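Local atomic coordinates of 182aa long hypothetical protein (Pyrococcus horikoshii, PDB entry 2GAN), a protein that is of unknown function but belongs to the GNAT acetyltransferase family and so probably transfers an acetyl group from acetyl-CoA to an unidentified acceptor. Residues E19-I24 with I109-V114; E68-Q73 with I82-K87. All coordinates share one frame; numbering follows the deposited sequence.

Both contacts meet on the same mixed sheet, with centres about 12 Å apart. Contact 2 pairs strands 68-74 and 78-85 in a hairpin, and contact 1 lays helix 14-27 against strand 106-114, the next strand of that sheet. The two join directly: Ala83 N lies 2.8 Å from Glu110 O, a probable backbone hydrogen bond. Beside it Phe111 CB packs 3.7 Å from Ala83 CB, while Leu84 touches Ile109. Along the chain, the hairpin of contact 2 is nested inside the loop closed by contact 1. A sulfate bonded to Phe111 N sits at contact 1, on what is probably the strand that in GNAT enzymes lines the acetyl-CoA cleft.

Contact 1: E19-I24 with I109-V114; sequences ELMFRI and IEFFVV. With SO4 (sulfate ion), chain D.
Met21 and Phe111 make the Met-aromatic part of this contact. Met21 is modelled as selenomethionine, and its SE lies 5.1 Å from the centroid of the Phe111 ring, 34° off the ring normal, an oblique approach. The terminal methyl does the touching, with Met21 CE 3.9 Å from Phe111 CE2. CG stands beside the backbone N (chi1 -65°), and further bends along the chain carry the methyl to the ring; a long, flexible thioether suits so bent a path.

The remaining apolar packing centres on Val113, whose branched end offers methyls to three helix residues. Its CG1 lies 4.3 Å from Met21 SE and 4.4 Å from Leu20 CD2. Ile24 meets Val113 tip to tip through CD1, although the model sets these methyls too close for their exact spacing to be trusted. Leu20, Met21 and Ile24, one turn of helix, thus present one greasy face to the strand, the axes of the helix and strand segments being 9.7 Å apart at closest approach.

Phe111 has left-handed backbone angles and interrupts the regular strand, while Val113 resumes backbone bonding to Thr81. This fits the beta bulge in the fourth strand of the GNAT fold, which in relatives splays the strands to admit acetyl-CoA.

Polar interaction is with the sulfate, probably from the crystallisation liquor. Phe111 N donates to its O4 at 2.8 Å, with a bent N-H...O angle of 139°, and Arg61 also binds the ion. The site is consistent with a bulge N-H able to donate to an oxygen, as the corresponding amide in relatives does to the acetyl carbonyl. Farther out, Arg23 forms a salt bridge with Asp115, and Phe112 O accepts a hydrogen bond from Tyr153 OH of the second subunit.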
ATOM      1  N   GLU A  19      -3.393 -21.563  -5.267  1.00 21.54           N
ATOM      2  CA  GLU A  19      -3.196 -20.951  -6.580  1.00 21.71           C
ATOM      3  C   GLU A  19      -3.749 -19.523  -6.629  1.00 21.31           C
ATOM      4  O   GLU A  19      -3.197 -18.653  -7.310  1.00 18.93           O
ATOM      5  CB  GLU A  19      -3.841 -21.838  -7.659  1.00 24.44           C
ATOM      6  CG  GLU A  19      -3.647 -21.367  -9.106  1.00 29.30           C
ATOM      7  CD  GLU A  19      -3.807 -22.499 -10.117  1.00 31.79           C
ATOM      8  OE1 GLU A  19      -4.549 -23.463  -9.825  1.00 33.60           O
ATOM      9  OE2 GLU A  19      -3.197 -22.421 -11.209  1.00 31.66           O
ATOM     10  N   LEU A  20      -4.840 -19.282  -5.911  1.00 19.70           N
ATOM     11  CA  LEU A  20      -5.415 -17.940  -5.865  1.00 19.84           C
ATOM     12  C   LEU A  20      -4.415 -17.032  -5.130  1.00 20.89           C
ATOM     13  O   LEU A  20      -4.130 -15.914  -5.570  1.00 20.59           O
ATOM     14  CB  LEU A  20      -6.765 -17.956  -5.128  1.00 18.36           C
ATOM     15  CG  LEU A  20      -7.366 -16.603  -4.700  1.00 21.09           C
ATOM     16  CD1 LEU A  20      -7.431 -15.660  -5.891  1.00 17.90           C
ATOM     17  CD2 LEU A  20      -8.760 -16.809  -4.112  1.00 17.89           C
HETATM   18  N   MSE A  21      -3.860 -17.522  -4.026  1.00 20.06           N
HETATM   19  CA  MSE A  21      -2.906 -16.725  -3.269  1.00 24.08           C
HETATM   20  C   MSE A  21      -1.626 -16.444  -4.053  1.00 24.82           C
HETATM   21  O   MSE A  21      -0.992 -15.403  -3.862  1.00 24.90           O
HETATM   22  CB  MSE A  21      -2.582 -17.403  -1.929  1.00 27.41           C
HETATM   23  CG  MSE A  21      -3.786 -17.485  -0.989  1.00 33.96           C
HETATM   24 SE   MSE A  21      -4.580 -15.728  -0.651  1.00 43.53          SE
HETATM   25  CE  MSE A  21      -3.738 -15.361   1.036  1.00 42.94           C
ATOM     26  N   PHE A  22      -1.243 -17.364  -4.932  1.00 23.93           N
ATOM     27  CA  PHE A  22      -0.039 -17.161  -5.739  1.00 22.58           C
ATOM     28  C   PHE A  22      -0.276 -16.078  -6.784  1.00 21.69           C
ATOM     29  O   PHE A  22       0.580 -15.219  -7.013  1.00 22.09           O
ATOM     30  CB  PHE A  22       0.367 -18.450  -6.449  1.00 23.83           C
ATOM     31  CG  PHE A  22       1.456 -18.259  -7.464  1.00 25.62           C
ATOM     32  CD1 PHE A  22       2.706 -17.774  -7.081  1.00 24.55           C
ATOM     33  CD2 PHE A  22       1.229 -18.540  -8.805  1.00 26.73           C
ATOM     34  CE1 PHE A  22       3.713 -17.568  -8.020  1.00 27.25           C
ATOM     35  CE2 PHE A  22       2.228 -18.337  -9.755  1.00 28.06           C
ATOM     36  CZ  PHE A  22       3.473 -17.851  -9.363  1.00 27.10           C
ATOM     37  N   ARG A  23      -1.438 -16.117  -7.420  1.00 23.11           N
ATOM     38  CA  ARG A  23      -1.751 -15.120  -8.432  1.00 23.89           C
ATOM     39  C   ARG A  23      -1.744 -13.739  -7.785  1.00 23.71           C
ATOM     40  O   ARG A  23      -1.337 -12.755  -8.396  1.00 25.73           O
ATOM     41  CB  ARG A  23      -3.096 -15.457  -9.100  1.00 23.54           C
ATOM     42  CG  ARG A  23      -3.009 -16.699 -10.007  1.00 24.06           C
ATOM     43  CD  ARG A  23      -4.350 -17.120 -10.612  1.00 28.66           C
ATOM     44  NE  ARG A  23      -4.977 -16.026 -11.348  1.00 30.16           N
ATOM     45  CZ  ARG A  23      -6.070 -15.381 -10.947  1.00 28.75           C
ATOM     46  NH1 ARG A  23      -6.677 -15.721  -9.822  1.00 26.94           N
ATOM     47  NH2 ARG A  23      -6.539 -14.367 -11.662  1.00 31.12           N
ATOM     48  N   ILE A  24      -2.160 -13.671  -6.528  1.00 25.46           N
ATOM     49  CA  ILE A  24      -2.162 -12.402  -5.809  1.00 25.75           C
ATOM     50  C   ILE A  24      -0.723 -12.000  -5.480  1.00 25.86           C
ATOM     51  O   ILE A  24      -0.356 -10.831  -5.577  1.00 24.70           O
ATOM     52  CB  ILE A  24      -2.979 -12.519  -4.519  1.00 26.68           C
ATOM     53  CG1 ILE A  24      -4.455 -12.692  -4.890  1.00 28.14           C
ATOM     54  CG2 ILE A  24      -2.771 -11.290  -3.639  1.00 26.11           C
ATOM     55  CD1 ILE A  24      -5.317 -13.191  -3.765  1.00 31.34           C
ATOM     56  N   ILE A 109     -11.034 -11.063  11.784  1.00 18.54           N
ATOM     57  CA  ILE A 109     -11.284 -11.206  10.359  1.00 18.01           C
ATOM     58  C   ILE A 109      -9.912 -11.252   9.707  1.00 18.13           C
ATOM     59  O   ILE A 109      -9.035 -10.468  10.056  1.00 19.38           O
ATOM     60  CB  ILE A 109     -12.067 -10.004   9.788  1.00 20.18           C
ATOM     61  CG1 ILE A 109     -13.543 -10.111  10.204  1.00 19.99           C
ATOM     62  CG2 ILE A 109     -11.906  -9.946   8.259  1.00 18.49           C
ATOM     63  CD1 ILE A 109     -14.397  -8.911   9.828  1.00 22.08           C
ATOM     64  N   GLU A 110      -9.719 -12.181   8.781  1.00 17.89           N
ATOM     65  CA  GLU A 110      -8.446 -12.304   8.088  1.00 18.90           C
ATOM     66  C   GLU A 110      -8.648 -13.098   6.809  1.00 17.65           C
ATOM     67  O   GLU A 110      -9.784 -13.452   6.461  1.00 16.25           O
ATOM     68  CB  GLU A 110      -7.398 -12.974   9.000  1.00 22.95           C
ATOM     69  CG  GLU A 110      -7.759 -14.349   9.550  1.00 27.36           C
ATOM     70  CD  GLU A 110      -6.851 -14.793  10.715  1.00 31.82           C
ATOM     71  OE1 GLU A 110      -6.796 -16.004  11.000  1.00 32.33           O
ATOM     72  OE2 GLU A 110      -6.201 -13.939  11.356  1.00 34.02           O
ATOM     73  N   PHE A 111      -7.561 -13.352   6.085  1.00 17.10           N
ATOM     74  CA  PHE A 111      -7.653 -14.121   4.848  1.00 17.11           C
ATOM     75  C   PHE A 111      -8.688 -13.471   3.927  1.00 15.28           C
ATOM     76  O   PHE A 111      -9.476 -14.160   3.277  1.00 14.90           O
ATOM     77  CB  PHE A 111      -8.068 -15.553   5.189  1.00 15.76           C
ATOM     78  CG  PHE A 111      -7.681 -16.564   4.159  1.00 15.76           C
ATOM     79  CD1 PHE A 111      -8.651 -17.257   3.451  1.00 19.90           C
ATOM     80  CD2 PHE A 111      -6.343 -16.882   3.953  1.00 18.74           C
ATOM     81  CE1 PHE A 111      -8.299 -18.264   2.556  1.00 22.15           C
ATOM     82  CE2 PHE A 111      -5.977 -17.883   3.062  1.00 16.77           C
ATOM     83  CZ  PHE A 111      -6.951 -18.578   2.365  1.00 19.16           C
ATOM     84  N   PHE A 112      -8.673 -12.139   3.897  1.00 16.29           N
ATOM     85  CA  PHE A 112      -9.596 -11.336   3.095  1.00 16.68           C
ATOM     86  C   PHE A 112      -8.918 -10.917   1.803  1.00 16.04           C
ATOM     87  O   PHE A 112      -8.051 -10.057   1.812  1.00 15.24           O
ATOM     88  CB  PHE A 112      -9.988 -10.071   3.864  1.00 16.99           C
ATOM     89  CG  PHE A 112     -10.884  -9.126   3.097  1.00 16.53           C
ATOM     90  CD1 PHE A 112     -10.790  -7.748   3.302  1.00 20.07           C
ATOM     91  CD2 PHE A 112     -11.838  -9.599   2.208  1.00 18.14           C
ATOM     92  CE1 PHE A 112     -11.633  -6.854   2.636  1.00 19.60           C
ATOM     93  CE2 PHE A 112     -12.692  -8.711   1.533  1.00 21.86           C
ATOM     94  CZ  PHE A 112     -12.583  -7.337   1.750  1.00 18.72           C
ATOM     95  N   VAL A 113      -9.324 -11.505   0.688  1.00 18.29           N
ATOM     96  CA  VAL A 113      -8.712 -11.143  -0.569  1.00 20.57           C
ATOM     97  C   VAL A 113      -9.701 -11.220  -1.706  1.00 20.33           C
ATOM     98  O   VAL A 113     -10.807 -11.730  -1.547  1.00 22.36           O
ATOM     99  CB  VAL A 113      -7.509 -12.060  -0.876  1.00 20.28           C
ATOM    100  CG1 VAL A 113      -7.963 -13.255  -1.705  1.00 21.93           C
ATOM    101  CG2 VAL A 113      -6.431 -11.265  -1.573  1.00 26.50           C
ATOM    102  N   VAL A 114      -9.299 -10.702  -2.856  1.00 21.25           N
ATOM    103  CA  VAL A 114     -10.146 -10.732  -4.037  1.00 20.21           C
ATOM    104  C   VAL A 114      -9.282 -11.031  -5.255  1.00 19.52           C
ATOM    105  O   VAL A 114      -8.175 -10.518  -5.371  1.00 21.15           O
ATOM    106  CB  VAL A 114     -10.862  -9.386  -4.261  1.00 18.69           C
ATOM    107  CG1 VAL A 114     -11.605  -9.420  -5.589  1.00 20.93           C
ATOM    108  CG2 VAL A 114     -11.837  -9.116  -3.125  1.00 18.35           C
TER
HETATM  109  S   SO4 D1202      -3.939 -12.646   6.606  1.00 47.81           S
HETATM  110  O1  SO4 D1202      -4.163 -12.152   5.233  1.00 47.31           O
HETATM  111  O2  SO4 D1202      -4.155 -11.554   7.582  1.00 46.08           O
HETATM  112  O3  SO4 D1202      -2.550 -13.131   6.708  1.00 49.72           O
HETATM  113  O4  SO4 D1202      -4.879 -13.738   6.897  1.00 45.96           O

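Contact 2: E68-Q73 with I82-K87; sequences ELYTYQ and IALVYK
Glu68, which has the most surface buried here, sends its carboxylate across the beta hairpin to Tyr86, just past the end of strand 78-85. Tyr86 OH donates to Glu68 OE1 at a short 2.5 Å, arriving from above the carboxylate plane, and the carboxylate and ring planes stand 89° apart. CG of Glu68 lies beside its backbone N (chi1 -62°) and the chain is extended beyond it, which carries OE2 to the second phenol: Tyr70 OH donates to Glu68 OE2 at 2.7 Å from the opposite face. Arg134 of helix 123-137 adds a salt bridge to OE1. With an alanine here, both tyrosine hydroxyls and the Arg134 guanidinium would probably lose their shared acceptor, leaving the two rings less firmly fixed.

Ile82 and Tyr70 form a hydrogen-bonded antiparallel pair, with Tyr70 N 2.7 Å from Ile82 O. On the face that also carries Glu68 and Leu84, Ile82 CG2 packs 3.6 Å from Tyr70 CB; a beta-branched isoleucine suits an extended strand. The Tyr70 ring turns an edge to Leu84, its CE2 3.8 Å from Leu84 CD1. Glu68 and Leu84 form a second hydrogen-bonded pair, with Leu84 N bonding Glu68 O at 2.8 Å.

Gripped by two phenols and a guanidinium, the buried carboxylate is likely to remain ionised while tying strand 68-74 to the loop that follows strand 78-85 and, through Arg134, to helix 123-137.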
ATOM      1  N   GLU A  68     -14.423 -20.252  10.637  1.00 23.69           N
ATOM      2  CA  GLU A  68     -15.371 -20.177   9.533  1.00 22.13           C
ATOM      3  C   GLU A  68     -14.672 -19.557   8.332  1.00 21.60           C
ATOM      4  O   GLU A  68     -14.011 -18.523   8.456  1.00 21.89           O
ATOM      5  CB  GLU A  68     -16.589 -19.336   9.912  1.00 22.46           C
ATOM      6  CG  GLU A  68     -17.381 -19.908  11.060  1.00 22.06           C
ATOM      7  CD  GLU A  68     -18.679 -19.159  11.326  1.00 24.08           C
ATOM      8  OE1 GLU A  68     -19.396 -19.558  12.262  1.00 28.16           O
ATOM      9  OE2 GLU A  68     -18.988 -18.182  10.615  1.00 22.66           O
ATOM     10  N   LEU A  69     -14.796 -20.208   7.179  1.00 19.83           N
ATOM     11  CA  LEU A  69     -14.192 -19.719   5.945  1.00 19.39           C
ATOM     12  C   LEU A  69     -15.289 -19.428   4.929  1.00 18.10           C
ATOM     13  O   LEU A  69     -16.118 -20.282   4.630  1.00 16.81           O
ATOM     14  CB  LEU A  69     -13.232 -20.758   5.353  1.00 20.80           C
ATOM     15  CG  LEU A  69     -12.729 -20.427   3.936  1.00 21.47           C
ATOM     16  CD1 LEU A  69     -11.948 -19.116   3.979  1.00 20.43           C
ATOM     17  CD2 LEU A  69     -11.851 -21.549   3.398  1.00 22.01           C
ATOM     18  N   TYR A  70     -15.283 -18.218   4.394  1.00 19.41           N
ATOM     19  CA  TYR A  70     -16.274 -17.831   3.415  1.00 20.19           C
ATOM     20  C   TYR A  70     -15.578 -17.483   2.116  1.00 20.86           C
ATOM     21  O   TYR A  70     -14.442 -17.015   2.116  1.00 23.18           O
ATOM     22  CB  TYR A  70     -17.088 -16.647   3.940  1.00 20.38           C
ATOM     23  CG  TYR A  70     -17.983 -17.014   5.100  1.00 20.17           C
ATOM     24  CD1 TYR A  70     -19.214 -17.631   4.887  1.00 21.18           C
ATOM     25  CD2 TYR A  70     -17.594 -16.760   6.415  1.00 20.00           C
ATOM     26  CE1 TYR A  70     -20.042 -17.987   5.957  1.00 21.58           C
ATOM     27  CE2 TYR A  70     -18.413 -17.110   7.488  1.00 22.66           C
ATOM     28  CZ  TYR A  70     -19.636 -17.724   7.253  1.00 23.01           C
ATOM     29  OH  TYR A  70     -20.443 -18.064   8.321  1.00 24.08           O
ATOM     30  N   THR A  71     -16.242 -17.749   1.001  1.00 20.55           N
ATOM     31  CA  THR A  71     -15.653 -17.443  -0.289  1.00 22.52           C
ATOM     32  C   THR A  71     -16.716 -16.880  -1.186  1.00 23.86           C
ATOM     33  O   THR A  71     -17.904 -17.130  -0.992  1.00 25.97           O
ATOM     34  CB  THR A  71     -15.127 -18.702  -1.009  1.00 22.54           C
ATOM     35  OG1 THR A  71     -16.234 -19.557  -1.317  1.00 19.84           O
ATOM     36  CG2 THR A  71     -14.125 -19.447  -0.152  1.00 22.49           C
ATOM     37  N   TYR A  72     -16.289 -16.109  -2.171  1.00 24.31           N
ATOM     38  CA  TYR A  72     -17.233 -15.592  -3.134  1.00 23.54           C
ATOM     39  C   TYR A  72     -16.932 -16.461  -4.334  1.00 22.18           C
ATOM     40  O   TYR A  72     -15.786 -16.551  -4.778  1.00 23.04           O
ATOM     41  CB  TYR A  72     -16.982 -14.117  -3.445  1.00 22.34           C
ATOM     42  CG  TYR A  72     -18.092 -13.496  -4.274  1.00 23.87           C
ATOM     43  CD1 TYR A  72     -18.096 -13.598  -5.664  1.00 22.74           C
ATOM     44  CD2 TYR A  72     -19.157 -12.829  -3.660  1.00 24.29           C
ATOM     45  CE1 TYR A  72     -19.128 -13.050  -6.426  1.00 25.71           C
ATOM     46  CE2 TYR A  72     -20.199 -12.282  -4.407  1.00 25.13           C
ATOM     47  CZ  TYR A  72     -20.178 -12.395  -5.790  1.00 27.40           C
ATOM     48  OH  TYR A  72     -21.210 -11.861  -6.529  1.00 27.74           O
ATOM     49  N   GLN A  73     -17.949 -17.149  -4.829  1.00 22.35           N
ATOM     50  CA  GLN A  73     -17.761 -18.016  -5.973  1.00 22.65           C
ATOM     51  C   GLN A  73     -18.628 -17.588  -7.139  1.00 23.98           C
ATOM     52  O   GLN A  73     -19.732 -17.059  -6.965  1.00 22.53           O
ATOM     53  CB  GLN A  73     -18.082 -19.469  -5.605  1.00 23.85           C
ATOM     54  CG  GLN A  73     -17.206 -20.047  -4.494  1.00 26.93           C
ATOM     55  CD  GLN A  73     -17.418 -21.541  -4.277  1.00 29.26           C
ATOM     56  OE1 GLN A  73     -16.954 -22.110  -3.279  1.00 30.06           O
ATOM     57  NE2 GLN A  73     -18.114 -22.187  -5.213  1.00 29.48           N
ATOM     58  N   ILE A  82     -12.621 -14.871   2.749  1.00 20.12           N
ATOM     59  CA  ILE A  82     -12.644 -14.161   4.016  1.00 20.10           C
ATOM     60  C   ILE A  82     -12.886 -15.183   5.134  1.00 21.26           C
ATOM     61  O   ILE A  82     -13.771 -16.035   5.039  1.00 19.78           O
ATOM     62  CB  ILE A  82     -13.715 -13.044   4.041  1.00 18.59           C
ATOM     63  CG1 ILE A  82     -13.399 -12.072   5.185  1.00 20.05           C
ATOM     64  CG2 ILE A  82     -15.108 -13.643   4.176  1.00 15.14           C
ATOM     65  CD1 ILE A  82     -14.176 -10.745   5.132  1.00 24.11           C
ATOM     66  N   ALA A  83     -12.073 -15.086   6.178  1.00 21.98           N
ATOM     67  CA  ALA A  83     -12.117 -16.003   7.304  1.00 22.87           C
ATOM     68  C   ALA A  83     -12.406 -15.331   8.633  1.00 21.52           C
ATOM     69  O   ALA A  83     -12.016 -14.186   8.863  1.00 21.94           O
ATOM     70  CB  ALA A  83     -10.779 -16.747   7.399  1.00 22.54           C
ATOM     71  N   LEU A  84     -13.079 -16.060   9.518  1.00 21.07           N
ATOM     72  CA  LEU A  84     -13.399 -15.550  10.847  1.00 20.23           C
ATOM     73  C   LEU A  84     -12.780 -16.417  11.927  1.00 20.86           C
ATOM     74  O   LEU A  84     -12.810 -17.649  11.840  1.00 22.01           O
ATOM     75  CB  LEU A  84     -14.901 -15.544  11.057  1.00 19.73           C
ATOM     76  CG  LEU A  84     -15.635 -14.784   9.959  1.00 22.65           C
ATOM     77  CD1 LEU A  84     -17.133 -14.861  10.229  1.00 23.10           C
ATOM     78  CD2 LEU A  84     -15.141 -13.343   9.914  1.00 19.09           C
ATOM     79  N   VAL A  85     -12.221 -15.770  12.943  1.00 19.64           N
ATOM     80  CA  VAL A  85     -11.635 -16.476  14.068  1.00 21.06           C
ATOM     81  C   VAL A  85     -12.267 -15.890  15.315  1.00 21.45           C
ATOM     82  O   VAL A  85     -12.147 -14.692  15.570  1.00 22.16           O
ATOM     83  CB  VAL A  85     -10.092 -16.309  14.147  1.00 20.79           C
ATOM     84  CG1 VAL A  85      -9.566 -16.973  15.407  1.00 18.80           C
ATOM     85  CG2 VAL A  85      -9.436 -16.953  12.924  1.00 16.65           C
ATOM     86  N   TYR A  86     -12.956 -16.732  16.079  1.00 18.85           N
ATOM     87  CA  TYR A  86     -13.629 -16.270  17.292  1.00 22.04           C
ATOM     88  C   TYR A  86     -13.746 -17.316  18.415  1.00 22.45           C
ATOM     89  O   TYR A  86     -14.167 -16.981  19.519  1.00 23.60           O
ATOM     90  CB  TYR A  86     -15.018 -15.738  16.918  1.00 18.54           C
ATOM     91  CG  TYR A  86     -15.902 -16.778  16.270  1.00 18.84           C
ATOM     92  CD1 TYR A  86     -16.640 -17.676  17.046  1.00 18.89           C
ATOM     93  CD2 TYR A  86     -15.963 -16.897  14.881  1.00 18.35           C
ATOM     94  CE1 TYR A  86     -17.417 -18.672  16.450  1.00 21.27           C
ATOM     95  CE2 TYR A  86     -16.736 -17.887  14.274  1.00 20.71           C
ATOM     96  CZ  TYR A  86     -17.456 -18.770  15.063  1.00 21.61           C
ATOM     97  OH  TYR A  86     -18.216 -19.744  14.467  1.00 26.47           O
ATOM     98  N   LYS A  87     -13.366 -18.567  18.149  1.00 25.42           N
ATOM     99  CA  LYS A  87     -13.449 -19.615  19.173  1.00 29.56           C
ATOM    100  C   LYS A  87     -12.230 -19.645  20.089  1.00 31.24           C
ATOM    101  O   LYS A  87     -11.174 -20.164  19.721  1.00 32.17           O
ATOM    102  CB  LYS A  87     -13.598 -20.999  18.549  1.00 29.21           C
ATOM    103  CG  LYS A  87     -14.846 -21.200  17.727  1.00 34.10           C
ATOM    104  CD  LYS A  87     -14.931 -22.635  17.234  1.00 34.03           C
ATOM    105  CE  LYS A  87     -15.950 -22.771  16.115  1.00 35.26           C
ATOM    106  NZ  LYS A  87     -17.295 -22.274  16.495  1.00 37.80           N
TER